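Local coordinates for uncharacterized protein (Bordetella bronchiseptica, PDB 4XG0) that probably acts as a kinase of the DUF1537 family, phosphorylating acid sugars during their catabolism, at residues Arg201-Ala206 with Val210-Leu215. Sequence-based numbering, arbitrary orientation.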
loop_
_atom_site.group_PDB
_atom_site.type_symbol
_atom_site.label_atom_id
_atom_site.label_comp_id
_atom_site.label_asym_id
_atom_site.label_seq_id
_atom_site.Cartn_x
_atom_site.Cartn_y
_atom_site.Cartn_z
ATOM N N ARG A 201 -10.765 12.887 -7.581
ATOM C CA ARG A 201 -11.461 14.121 -7.918
ATOM C C ARG A 201 -12.918 14.055 -7.477
ATOM O O ARG A 201 -13.430 14.989 -6.863
ATOM C CB ARG A 201 -11.380 14.389 -9.423
ATOM C CG ARG A 201 -10.230 15.305 -9.841
ATOM C CD ARG A 201 -9.912 15.188 -11.336
ATOM N NE ARG A 201 -8.472 15.309 -11.589
ATOM C CZ ARG A 201 -7.753 14.485 -12.356
ATOM N NH1 ARG A 201 -6.449 14.691 -12.506
ATOM N NH2 ARG A 201 -8.321 13.457 -12.982
ATOM N N ARG A 202 -13.591 12.952 -7.792
ATOM C CA ARG A 202 -15.011 12.827 -7.476
ATOM C C ARG A 202 -15.287 12.740 -5.964
ATOM O O ARG A 202 -16.341 13.181 -5.495
ATOM C CB ARG A 202 -15.622 11.628 -8.211
ATOM C CG ARG A 202 -15.497 11.725 -9.727
ATOM C CD ARG A 202 -16.497 10.834 -10.433
ATOM N NE ARG A 202 -16.222 9.406 -10.278
ATOM C CZ ARG A 202 -17.100 8.502 -9.854
ATOM N NH1 ARG A 202 -16.748 7.232 -9.770
ATOM N NH2 ARG A 202 -18.332 8.847 -9.507
ATOM N N ILE A 203 -14.360 12.162 -5.196
ATOM C CA ILE A 203 -14.558 12.094 -3.755
ATOM C C ILE A 203 -14.442 13.503 -3.155
ATOM O O ILE A 203 -15.176 13.873 -2.234
ATOM C CB ILE A 203 -13.545 11.153 -3.095
ATOM C CG1 ILE A 203 -13.874 9.700 -3.431
ATOM C CG2 ILE A 203 -13.518 11.359 -1.588
ATOM C CD1 ILE A 203 -12.718 8.717 -3.101
ATOM N N ALA A 204 -13.509 14.289 -3.670
ATOM C CA ALA A 204 -13.333 15.650 -3.180
ATOM C C ALA A 204 -14.593 16.474 -3.460
ATOM O O ALA A 204 -15.041 17.250 -2.619
ATOM C CB ALA A 204 -12.125 16.306 -3.845
ATOM N N ALA A 205 -15.159 16.288 -4.646
ATOM C CA ALA A 205 -16.375 16.999 -5.026
ATOM C C ALA A 205 -17.553 16.655 -4.111
ATOM O O ALA A 205 -18.468 17.471 -3.929
ATOM C CB ALA A 205 -16.724 16.701 -6.479
ATOM N N ALA A 206 -17.519 15.456 -3.534
ATOM C CA ALA A 206 -18.619 14.945 -2.712
ATOM C C ALA A 206 -18.393 15.189 -1.222
ATOM O O ALA A 206 -19.042 14.582 -0.379
ATOM C CB ALA A 206 -18.818 13.450 -2.974
ATOM N N VAL A 210 -18.725 10.949 2.263
ATOM C CA VAL A 210 -19.174 10.209 1.094
ATOM C C VAL A 210 -18.933 8.726 1.261
ATOM O O VAL A 210 -17.905 8.302 1.809
ATOM C CB VAL A 210 -18.503 10.705 -0.221
ATOM C CG1 VAL A 210 -16.972 10.561 -0.153
ATOM C CG2 VAL A 210 -19.067 9.975 -1.446
ATOM N N VAL A 211 -19.909 7.955 0.800
ATOM C CA VAL A 211 -19.838 6.499 0.772
ATOM C C VAL A 211 -19.380 6.040 -0.613
ATOM O O VAL A 211 -19.907 6.486 -1.625
ATOM C CB VAL A 211 -21.233 5.891 1.108
ATOM C CG1 VAL A 211 -21.180 4.385 1.113
ATOM C CG2 VAL A 211 -21.698 6.378 2.457
ATOM N N VAL A 212 -18.393 5.154 -0.645
ATOM C CA VAL A 212 -17.874 4.602 -1.894
ATOM C C VAL A 212 -18.096 3.089 -1.973
ATOM O O VAL A 212 -17.871 2.338 -1.030
ATOM C CB VAL A 212 -16.362 4.936 -2.074
ATOM C CG1 VAL A 212 -15.847 4.366 -3.401
ATOM C CG2 VAL A 212 -16.140 6.448 -1.976
ATOM N N ASP A 213 -18.617 2.650 -3.108
ATOM C CA ASP A 213 -18.907 1.268 -3.327
ATOM C C ASP A 213 -17.609 0.493 -3.404
ATOM O O ASP A 213 -16.548 1.032 -3.764
ATOM C CB ASP A 213 -19.655 1.098 -4.657
ATOM C CG ASP A 213 -21.141 1.161 -4.519
ATOM O OD1 ASP A 213 -21.659 1.693 -3.508
ATOM O OD2 ASP A 213 -21.813 0.672 -5.472
ATOM N N ALA A 214 -17.721 -0.783 -3.091
ATOM C CA ALA A 214 -16.638 -1.727 -3.378
ATOM C C ALA A 214 -17.208 -3.128 -3.380
ATOM O O ALA A 214 -17.822 -3.552 -2.395
ATOM C CB ALA A 214 -15.561 -1.618 -2.317
ATOM N N LEU A 215 -16.988 -3.854 -4.466
ATOM C CA LEU A 215 -17.387 -5.259 -4.543
ATOM C C LEU A 215 -16.237 -6.241 -4.224
ATOM O O LEU A 215 -16.464 -7.393 -3.796
ATOM C CB LEU A 215 -17.882 -5.532 -5.947
ATOM C CG LEU A 215 -18.795 -6.725 -6.150
ATOM C CD1 LEU A 215 -20.063 -6.591 -5.291
ATOM C CD2 LEU A 215 -19.162 -6.776 -7.625
#
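The backbone N of Ala-206 is shared by two carbonyls, both bonds weak: Ile-203 O lies 3.1 Å away and Arg-202 O 3.2 Å. Here the chain leaves helix 196-205, and Ala-206 points its CB at the strand that follows. This methyl sits 3.8 Å from Val-210 CG2 and nearly as close to Val-210 CB. Val-210 uses both of its branches: while CG2 serves Ala-206, CG1 meets Ile-203 CG2 at 3.8 Å. With chi1 at 60°, CG1 is wedged between N and C of its own backbone, and CG2 lies anti to N, which spreads the two methyls over Ile-203 in the helix and Ala-206 just past its end. The side chains of Ile-203 and Val-210 meet roughly perpendicular to each other. The other branch of Ile-203, CG1, anti to its own carbonyl carbon, reaches Val-212 CG2 more loosely at 4.2 Å. No hydrogen bond joins the two segments; the three side-chain contacts between them are all apolar. Val-210 and Val-212 face the helix, whereas the intervening Val-211 touches Val-149 of strand 147-150. Around the same patch, Leu-188 of strand 186-188 and Leu-223 and Leu-230 of helix 217-230 also pack on Ile-203. The helix covers both strands it connects, 186-188 at the sheet edge and its parallel neighbour 209-212, the arrangement of a beta-alpha-beta crossover, here in the sugar-binding N-terminal domain.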